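Sporozoite microneme protein essential for cell traversal (Plasmodium berghei, PDB 4U5A) is a microneme protein essential for the traversal of host cells by malaria sporozoites. Local coordinates at residues A[19-24]-A[100-105]; A[73-78]-A[194-199]; A[23-28]-A[67-72]. All blocks are in the same frame, centred on the assembly; numbering follows the deposited sequence.

Contact 1 of 3, residues A[19-24]-A[100-105]; sequences DDFSND and NVCNFI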
loop_
_atom_site.group_PDB
_atom_site.type_symbol
_atom_site.label_atom_id
_atom_site.label_comp_id
_atom_site.label_asym_id
_atom_site.label_seq_id
_atom_site.Cartn_x
_atom_site.Cartn_y
_atom_site.Cartn_z
ATOM N N ASP A 19 -7.807 15.474 -4.796
ATOM C CA ASP A 19 -8.377 14.553 -5.775
ATOM C C ASP A 19 -7.329 13.617 -6.391
ATOM O O ASP A 19 -7.570 12.409 -6.533
ATOM C CB ASP A 19 -9.098 15.342 -6.869
ATOM C CG ASP A 19 -10.332 16.062 -6.349
ATOM O OD1 ASP A 19 -10.934 15.574 -5.371
ATOM O OD2 ASP A 19 -10.698 17.115 -6.912
ATOM N N ASP A 20 -6.174 14.171 -6.749
ATOM C CA ASP A 20 -5.077 13.371 -7.286
ATOM C C ASP A 20 -4.625 12.332 -6.274
ATOM O O ASP A 20 -4.456 11.152 -6.609
ATOM C CB ASP A 20 -3.891 14.255 -7.682
ATOM C CG ASP A 20 -4.145 15.045 -8.952
ATOM O OD1 ASP A 20 -5.253 14.929 -9.520
ATOM O OD2 ASP A 20 -3.232 15.781 -9.379
ATOM N N PHE A 21 -4.436 12.771 -5.032
ATOM C CA PHE A 21 -4.013 11.853 -3.983
ATOM C C PHE A 21 -5.025 10.720 -3.838
ATOM O O PHE A 21 -4.650 9.553 -3.724
ATOM C CB PHE A 21 -3.834 12.585 -2.656
ATOM C CG PHE A 21 -3.228 11.736 -1.577
ATOM C CD1 PHE A 21 -1.884 11.397 -1.623
ATOM C CD2 PHE A 21 -3.999 11.272 -0.520
ATOM C CE1 PHE A 21 -1.316 10.616 -0.638
ATOM C CE2 PHE A 21 -3.436 10.489 0.474
ATOM C CZ PHE A 21 -2.092 10.160 0.414
ATOM N N SER A 22 -6.308 11.069 -3.865
ATOM C CA SER A 22 -7.369 10.073 -3.767
ATOM C C SER A 22 -7.296 9.054 -4.905
ATOM O O SER A 22 -7.424 7.847 -4.672
ATOM C CB SER A 22 -8.739 10.752 -3.767
ATOM O OG SER A 22 -8.972 11.447 -2.556
ATOM N N ASN A 23 -7.075 9.540 -6.125
ATOM C CA ASN A 23 -6.931 8.659 -7.285
ATOM C C ASN A 23 -5.770 7.680 -7.127
ATOM O O ASN A 23 -5.930 6.466 -7.323
ATOM C CB ASN A 23 -6.732 9.481 -8.560
ATOM C CG ASN A 23 -7.980 10.233 -8.973
ATOM O OD1 ASN A 23 -9.090 9.893 -8.565
ATOM N ND2 ASN A 23 -7.802 11.271 -9.781
ATOM N N ASP A 24 -4.605 8.213 -6.762
ATOM C CA ASP A 24 -3.419 7.385 -6.560
ATOM C C ASP A 24 -3.655 6.326 -5.475
ATOM O O ASP A 24 -3.296 5.153 -5.644
ATOM C CB ASP A 24 -2.214 8.262 -6.205
ATOM C CG ASP A 24 -1.887 9.276 -7.293
ATOM O OD1 ASP A 24 -2.254 9.040 -8.464
ATOM O OD2 ASP A 24 -1.260 10.310 -6.976
ATOM N N ASN A 100 5.064 17.028 -1.762
ATOM C CA ASN A 100 6.181 16.201 -1.312
ATOM C C ASN A 100 5.739 15.104 -0.346
ATOM O O ASN A 100 6.170 13.954 -0.465
ATOM C CB ASN A 100 7.256 17.058 -0.637
ATOM C CG ASN A 100 8.019 17.927 -1.618
ATOM O OD1 ASN A 100 8.007 17.688 -2.827
ATOM N ND2 ASN A 100 8.704 18.940 -1.095
ATOM N N VAL A 101 4.870 15.462 0.596
ATOM C CA VAL A 101 4.344 14.496 1.558
ATOM C C VAL A 101 3.580 13.387 0.835
ATOM O O VAL A 101 3.772 12.191 1.111
ATOM C CB VAL A 101 3.433 15.181 2.601
ATOM C CG1 VAL A 101 2.700 14.153 3.437
ATOM C CG2 VAL A 101 4.253 16.097 3.495
ATOM N N CYS A 102 2.726 13.789 -0.103
ATOM C CA CYS A 102 1.960 12.831 -0.894
ATOM C C CYS A 102 2.881 11.865 -1.646
ATOM O O CYS A 102 2.672 10.642 -1.628
ATOM C CB CYS A 102 1.051 13.564 -1.881
ATOM S SG CYS A 102 -0.264 14.534 -1.111
ATOM N N ASN A 103 3.911 12.413 -2.288
ATOM C CA ASN A 103 4.857 11.584 -3.024
ATOM C C ASN A 103 5.601 10.622 -2.107
ATOM O O ASN A 103 5.858 9.476 -2.477
ATOM C CB ASN A 103 5.865 12.455 -3.775
ATOM C CG ASN A 103 5.238 13.220 -4.922
ATOM O OD1 ASN A 103 4.173 12.853 -5.421
ATOM N ND2 ASN A 103 5.894 14.297 -5.345
ATOM N N PHE A 104 5.932 11.089 -0.906
ATOM C CA PHE A 104 6.561 10.245 0.107
ATOM C C PHE A 104 5.678 9.040 0.419
ATOM O O PHE A 104 6.129 7.880 0.352
ATOM C CB PHE A 104 6.847 11.057 1.372
ATOM C CG PHE A 104 7.186 10.223 2.572
ATOM C CD1 PHE A 104 8.479 9.766 2.775
ATOM C CD2 PHE A 104 6.214 9.914 3.516
ATOM C CE1 PHE A 104 8.796 9.001 3.886
ATOM C CE2 PHE A 104 6.521 9.152 4.627
ATOM C CZ PHE A 104 7.816 8.695 4.813
ATOM N N ILE A 105 4.418 9.322 0.746
ATOM C CA ILE A 105 3.461 8.263 1.049
ATOM C C ILE A 105 3.368 7.259 -0.102
ATOM O O ILE A 105 3.458 6.045 0.117
ATOM C CB ILE A 105 2.053 8.828 1.342
ATOM C CG1 ILE A 105 2.089 9.758 2.559
ATOM C CG2 ILE A 105 1.071 7.700 1.595
ATOM C CD1 ILE A 105 2.516 9.068 3.847
#
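Next to Phe21, whose ring presses against Cys102, the hydroxyl oxygen OG of Ser22 is gripped by three groups: Asp69 OD1, Arg73 NH2 and the backbone O of Ser18, one turn back in its own helix. Arg73 NH2 also forms a salt bridge with Asp19 OD1; these side-chain links run to helix 59-84, whereas the joint between residues 19-24 and 100-105 is apolar and holds no hydrogen bond. Its main member is Phe21, whose chi1 of -172° sets the ring anti to the backbone N and extends it from helix 10-39 toward helix 88-126. The closest CA atoms, those of Phe21 and Cys102, are 6.8 Å apart. The thiol comes at the ring obliquely: Cys102 SG lies 4.3 Å from the centroid of the Phe21 ring, and the line between them is tilted 42° from the ring normal, a sulfur-aromatic contact that is neither over the face nor at the edge. The nearest ring atom is Phe21 CD1, 3.6 Å from Cys102 SG, and the same CD1 meets Cys102 CB at 3.7 Å. At the far end of the ring, the methyl CG2 of Ile105 sits at the edge, near the ring plane, 4.2 Å from Phe21 CZ. A small, polarisable cysteine suits this place, because it fits close to the aromatic carbons and its thiol can be buried at less cost than a hydroxyl; the branched Ile105, one turn on, supplies a methyl where the ring ends. All three touching residues are buried. The two helices run in the same general direction, and helix 59-84 bridges them from the side, with Leu72 on both Phe21 and Cys102 and Ile68 on both Phe21 and Ile105. Helix 167-197 backs Ile105 through Leu192.

Contact 2 of 3, residues A[73-78]-A[194-199]; sequences RSFIEN and IKLKNI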
loop_
_atom_site.group_PDB
_atom_site.type_symbol
_atom_site.label_atom_id
_atom_site.label_comp_id
_atom_site.label_asym_id
_atom_site.label_seq_id
_atom_site.Cartn_x
_atom_site.Cartn_y
_atom_site.Cartn_z
ATOM N N ARG A 73 -6.949 14.579 2.894
ATOM C CA ARG A 73 -8.044 15.409 2.413
ATOM C C ARG A 73 -8.541 16.325 3.519
ATOM O O ARG A 73 -8.859 17.488 3.277
ATOM C CB ARG A 73 -9.195 14.546 1.893
ATOM C CG ARG A 73 -10.303 15.347 1.227
ATOM C CD ARG A 73 -11.317 14.460 0.516
ATOM N NE ARG A 73 -10.767 13.862 -0.698
ATOM C CZ ARG A 73 -10.733 14.468 -1.880
ATOM N NH1 ARG A 73 -11.206 15.700 -2.010
ATOM N NH2 ARG A 73 -10.215 13.846 -2.933
ATOM N N SER A 74 -8.579 15.805 4.741
ATOM C CA SER A 74 -9.000 16.603 5.884
ATOM C C SER A 74 -7.986 17.700 6.170
ATOM O O SER A 74 -8.356 18.810 6.547
ATOM C CB SER A 74 -9.190 15.723 7.124
ATOM O OG SER A 74 -10.465 15.102 7.133
ATOM N N PHE A 75 -6.708 17.393 5.973
ATOM C CA PHE A 75 -5.661 18.378 6.214
ATOM C C PHE A 75 -5.747 19.549 5.246
ATOM O O PHE A 75 -5.664 20.709 5.654
ATOM C CB PHE A 75 -4.280 17.740 6.108
ATOM C CG PHE A 75 -3.156 18.730 6.201
ATOM C CD1 PHE A 75 -2.710 19.178 7.434
ATOM C CD2 PHE A 75 -2.562 19.233 5.051
ATOM C CE1 PHE A 75 -1.681 20.097 7.524
ATOM C CE2 PHE A 75 -1.535 20.154 5.131
ATOM C CZ PHE A 75 -1.092 20.587 6.370
ATOM N N ILE A 76 -5.901 19.237 3.965
ATOM C CA ILE A 76 -5.987 20.249 2.919
ATOM C C ILE A 76 -7.195 21.171 3.122
ATOM O O ILE A 76 -7.086 22.385 2.943
ATOM C CB ILE A 76 -6.032 19.595 1.528
ATOM C CG1 ILE A 76 -4.695 18.906 1.244
ATOM C CG2 ILE A 76 -6.330 20.626 0.452
ATOM C CD1 ILE A 76 -4.558 18.383 -0.161
ATOM N N GLU A 77 -8.338 20.607 3.497
ATOM C CA GLU A 77 -9.537 21.411 3.709
ATOM C C GLU A 77 -9.329 22.418 4.836
ATOM O O GLU A 77 -9.692 23.590 4.712
ATOM C CB GLU A 77 -10.735 20.521 4.032
ATOM C CG GLU A 77 -11.136 19.585 2.917
ATOM C CD GLU A 77 -11.736 20.314 1.735
ATOM O OE1 GLU A 77 -12.457 21.311 1.955
ATOM O OE2 GLU A 77 -11.498 19.882 0.586
ATOM N N ASN A 78 -8.750 21.951 5.937
ATOM C CA ASN A 78 -8.529 22.787 7.110
ATOM C C ASN A 78 -7.369 23.759 6.915
ATOM O O ASN A 78 -7.140 24.638 7.748
ATOM C CB ASN A 78 -8.287 21.916 8.341
ATOM C CG ASN A 78 -9.543 21.185 8.797
ATOM O OD1 ASN A 78 -10.662 21.546 8.426
ATOM N ND2 ASN A 78 -9.358 20.139 9.596
ATOM N N ILE A 194 2.677 12.902 11.305
ATOM C CA ILE A 194 3.818 13.661 11.800
ATOM C C ILE A 194 4.259 14.706 10.774
ATOM O O ILE A 194 4.465 15.872 11.115
ATOM C CB ILE A 194 4.998 12.733 12.150
ATOM C CG1 ILE A 194 4.679 11.937 13.419
ATOM C CG2 ILE A 194 6.273 13.532 12.355
ATOM C CD1 ILE A 194 5.747 10.936 13.808
ATOM N N LYS A 195 4.388 14.293 9.517
ATOM C CA LYS A 195 4.849 15.196 8.468
ATOM C C LYS A 195 3.848 16.312 8.189
ATOM O O LYS A 195 4.241 17.431 7.865
ATOM C CB LYS A 195 5.136 14.421 7.180
ATOM C CG LYS A 195 6.454 13.675 7.200
ATOM C CD LYS A 195 6.782 13.047 5.855
ATOM C CE LYS A 195 8.210 12.521 5.849
ATOM N NZ LYS A 195 8.443 11.573 6.976
ATOM N N LEU A 196 2.559 16.016 8.327
ATOM C CA LEU A 196 1.531 17.031 8.118
ATOM C C LEU A 196 1.546 18.054 9.244
ATOM O O LEU A 196 1.284 19.236 9.024
ATOM C CB LEU A 196 0.146 16.391 8.007
ATOM C CG LEU A 196 -0.153 15.657 6.700
ATOM C CD1 LEU A 196 -1.570 15.115 6.713
ATOM C CD2 LEU A 196 0.053 16.586 5.513
ATOM N N LYS A 197 1.861 17.595 10.449
ATOM C CA LYS A 197 1.934 18.483 11.601
ATOM C C LYS A 197 3.093 19.472 11.458
ATOM O O LYS A 197 2.995 20.622 11.887
ATOM C CB LYS A 197 2.079 17.677 12.892
ATOM C CG LYS A 197 1.889 18.506 14.148
ATOM C CD LYS A 197 2.321 17.753 15.392
ATOM C CE LYS A 197 2.386 18.688 16.592
ATOM N NZ LYS A 197 2.981 18.035 17.790
ATOM N N ASN A 198 4.178 19.024 10.832
ATOM C CA ASN A 198 5.366 19.854 10.640
ATOM C C ASN A 198 5.137 20.974 9.630
ATOM O O ASN A 198 5.979 21.856 9.467
ATOM C CB ASN A 198 6.550 18.995 10.187
ATOM C CG ASN A 198 7.147 18.178 11.316
ATOM O OD1 ASN A 198 6.681 18.230 12.454
ATOM N ND2 ASN A 198 8.188 17.413 11.004
ATOM N N ILE A 199 3.994 20.930 8.954
ATOM C CA ILE A 199 3.626 21.954 7.983
ATOM C C ILE A 199 2.219 22.453 8.292
ATOM O O ILE A 199 1.582 23.118 7.475
ATOM C CB ILE A 199 3.692 21.426 6.532
ATOM C CG1 ILE A 199 2.596 20.384 6.287
ATOM C CG2 ILE A 199 5.063 20.832 6.237
ATOM C CD1 ILE A 199 2.558 19.857 4.865
#
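Phe75 gives up most of the surface buried here, and Leu196 and Ile199 receive its ring. With its CG anti to the backbone N (chi1 174°), Phe75 reaches from helix 59-84 toward the C-terminal part of helix 167-197. Leu196 meets it over one face: its methyl CD2 stands 3.9 Å from the centroid of the Phe75 ring and only 14° off the ring normal, a CH-pi contact, though displaced toward the rim so that Phe75 CD2 is the closest ring carbon, at 3.7 Å from Leu196 CD2. The second methyl serves the root of the same side chain, Leu196 CD1 lying 3.8 Å from Phe75 CB. Leucine suits the spot because its forked end lets one branch lie on the ring and the other fill in beside the stem. Ile199, three residues further along, approaches the ring tip obliquely, its CG1 3.7 Å from Phe75 CZ. A chi1 of 68° places that CG1 between the backbone N and the carbonyl carbon, which brings the longer branch in toward the ring although the CB does not face it. Carbonyl oxygens pack close by too: Ile199 O is at the ring edge, in its plane, and is satisfied by Gln94 NE2, while Leu196 O, which accepts from the backbone N of Ile199, lies 3.4 Å from Phe75 CE1. Phe75 and Ile199 keep some exposure; Leu196 is buried. Helix 88-126 closes in from the side, Gln94 and Ile98 touching Phe75 and Lys97 touching Ile199; on the same side, Ile76 packs against Ile98 and against Phe14 and Leu17 of helix 10-39.

Contact 3 of 3, residues A[23-28]-A[67-72]; sequences NDINAT and IIDGIL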
loop_
_atom_site.group_PDB
_atom_site.type_symbol
_atom_site.label_atom_id
_atom_site.label_comp_id
_atom_site.label_asym_id
_atom_site.label_seq_id
_atom_site.Cartn_x
_atom_site.Cartn_y
_atom_site.Cartn_z
ATOM N N ASN A 23 -7.075 9.540 -6.125
ATOM C CA ASN A 23 -6.931 8.659 -7.285
ATOM C C ASN A 23 -5.770 7.680 -7.127
ATOM O O ASN A 23 -5.930 6.466 -7.323
ATOM C CB ASN A 23 -6.732 9.481 -8.560
ATOM C CG ASN A 23 -7.980 10.233 -8.973
ATOM O OD1 ASN A 23 -9.090 9.893 -8.565
ATOM N ND2 ASN A 23 -7.802 11.271 -9.781
ATOM N N ASP A 24 -4.605 8.213 -6.762
ATOM C CA ASP A 24 -3.419 7.385 -6.560
ATOM C C ASP A 24 -3.655 6.326 -5.475
ATOM O O ASP A 24 -3.296 5.153 -5.644
ATOM C CB ASP A 24 -2.214 8.262 -6.205
ATOM C CG ASP A 24 -1.887 9.276 -7.293
ATOM O OD1 ASP A 24 -2.254 9.040 -8.464
ATOM O OD2 ASP A 24 -1.260 10.310 -6.976
ATOM N N ILE A 25 -4.270 6.745 -4.371
ATOM C CA ILE A 25 -4.591 5.834 -3.276
ATOM C C ILE A 25 -5.545 4.723 -3.723
ATOM O O ILE A 25 -5.351 3.559 -3.372
ATOM C CB ILE A 25 -5.200 6.591 -2.075
ATOM C CG1 ILE A 25 -4.136 7.461 -1.405
ATOM C CG2 ILE A 25 -5.762 5.623 -1.049
ATOM C CD1 ILE A 25 -3.067 6.667 -0.684
ATOM N N ASN A 26 -6.566 5.073 -4.504
ATOM C CA ASN A 26 -7.511 4.072 -4.994
ATOM C C ASN A 26 -6.810 3.080 -5.921
ATOM O O ASN A 26 -7.110 1.881 -5.909
ATOM C CB ASN A 26 -8.682 4.737 -5.705
ATOM N N ALA A 27 -5.871 3.584 -6.719
ATOM C CA ALA A 27 -5.071 2.720 -7.581
ATOM C C ALA A 27 -4.261 1.717 -6.754
ATOM O O ALA A 27 -4.239 0.514 -7.054
ATOM C CB ALA A 27 -4.152 3.556 -8.461
ATOM N N THR A 28 -3.595 2.218 -5.717
ATOM C CA THR A 28 -2.863 1.361 -4.784
ATOM C C THR A 28 -3.776 0.301 -4.164
ATOM O O THR A 28 -3.413 -0.882 -4.065
ATOM C CB THR A 28 -2.217 2.189 -3.659
ATOM O OG1 THR A 28 -1.299 3.134 -4.222
ATOM C CG2 THR A 28 -1.479 1.286 -2.686
ATOM N N ILE A 67 -7.856 5.643 5.405
ATOM C CA ILE A 67 -7.437 6.556 6.463
ATOM C C ILE A 67 -6.436 7.580 5.929
ATOM O O ILE A 67 -6.591 8.782 6.139
ATOM C CB ILE A 67 -6.804 5.780 7.645
ATOM C CG1 ILE A 67 -7.848 4.892 8.326
ATOM C CG2 ILE A 67 -6.177 6.733 8.651
ATOM C CD1 ILE A 67 -7.307 4.101 9.496
ATOM N N ILE A 68 -5.411 7.085 5.237
ATOM C CA ILE A 68 -4.399 7.933 4.614
ATOM C C ILE A 68 -5.032 8.934 3.654
ATOM O O ILE A 68 -4.721 10.127 3.678
ATOM C CB ILE A 68 -3.358 7.088 3.856
ATOM C CG1 ILE A 68 -2.663 6.117 4.810
ATOM C CG2 ILE A 68 -2.340 7.975 3.156
ATOM C CD1 ILE A 68 -1.672 5.207 4.123
ATOM N N ASP A 69 -5.938 8.435 2.820
ATOM C CA ASP A 69 -6.667 9.266 1.873
ATOM C C ASP A 69 -7.474 10.335 2.600
ATOM O O ASP A 69 -7.434 11.506 2.229
ATOM C CB ASP A 69 -7.586 8.390 1.012
ATOM C CG ASP A 69 -8.240 9.153 -0.131
ATOM O OD1 ASP A 69 -7.970 10.359 -0.299
ATOM O OD2 ASP A 69 -9.027 8.530 -0.874
ATOM N N GLY A 70 -8.180 9.935 3.655
ATOM C CA GLY A 70 -9.029 10.866 4.373
ATOM C C GLY A 70 -8.274 11.866 5.226
ATOM O O GLY A 70 -8.684 13.023 5.337
ATOM N N ILE A 71 -7.160 11.429 5.810
ATOM C CA ILE A 71 -6.336 12.303 6.639
ATOM C C ILE A 71 -5.752 13.439 5.807
ATOM O O ILE A 71 -5.734 14.596 6.239
ATOM C CB ILE A 71 -5.204 11.523 7.350
ATOM C CG1 ILE A 71 -5.771 10.731 8.532
ATOM C CG2 ILE A 71 -4.137 12.467 7.878
ATOM C CD1 ILE A 71 -4.726 9.944 9.302
ATOM N N LEU A 72 -5.304 13.119 4.598
ATOM C CA LEU A 72 -4.720 14.143 3.748
ATOM C C LEU A 72 -5.790 15.113 3.267
ATOM O O LEU A 72 -5.573 16.322 3.245
ATOM C CB LEU A 72 -4.025 13.534 2.535
ATOM C CG LEU A 72 -3.315 14.640 1.748
ATOM C CD1 LEU A 72 -1.819 14.650 2.055
ATOM C CD2 LEU A 72 -3.594 14.593 0.257
#
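Two antiparallel helices of the four-helix bundle, 10-39 and 59-84, meet here through Ile25 on one side and Ile68 with Asp69 on the other. Ile25 sits almost level with Asp69, their CA atoms 6.5 Å apart, and divides its two branches between neighbouring residues of the facing helix. Its CG2 methyl meets the CB methylene of Asp69 at 3.9 Å. Its longer arm, bent back by a chi2 of -69°, ends in a CD1 that lies 4.1 Å from Ile68 CG2; the two isoleucine side chains cross at about a right angle. A beta-branched residue is well suited to this work, since one CB carries both contacts. Asp69 looks an odd neighbour for an isoleucine, yet it touches with its aliphatic CB alone: a chi1 of -172° turns the carboxylate anti to the backbone N, where OD1 is engaged by Ser22 of helix 10-39. Within residues 23-28, Thr28 folds its hydroxyl back on its own helix, OG1 donating to Asp24 O at 3.2 Å from above the carbonyl plane, 37° out of it. Asp24 O also accepts the usual helical bond from Thr28 N, so two donors share one oxygen and the threonine can be buried with its hydroxyl satisfied. Leu109 of helix 88-126 also packs on Ile25, and Leu192 of helix 167-197 on Ile68. With methyl and methylene groups doing the touching and no hydrogen bond between the segments, the joint rests on shape and burial, leaving directional bonding to the polar groups at its margin.

Contacts 1 and 3 belong to the buried part of the four-helix bundle, their centres about 7 Å apart, and both use helix 10-39: contact 1 joins it to helix 88-126, contact 3 to helix 59-84. Contact 2 is only partly buried, its centre about 20 Å from that of the chain, and ties helix 59-84 to the end of helix 167-197. Aromatic rings carry contacts 1 and 2, one beside a sulfur, the other under a leucine methyl, whereas contact 3 relies on aliphatic branches. The three adjoin: contacts 1 and 3 share Asn23 and Asp24, and Ile71 of contact 3 touches Leu196 of contact 2. Phe104 and Lys195 add a cation-pi pair between contacts 1 and 2.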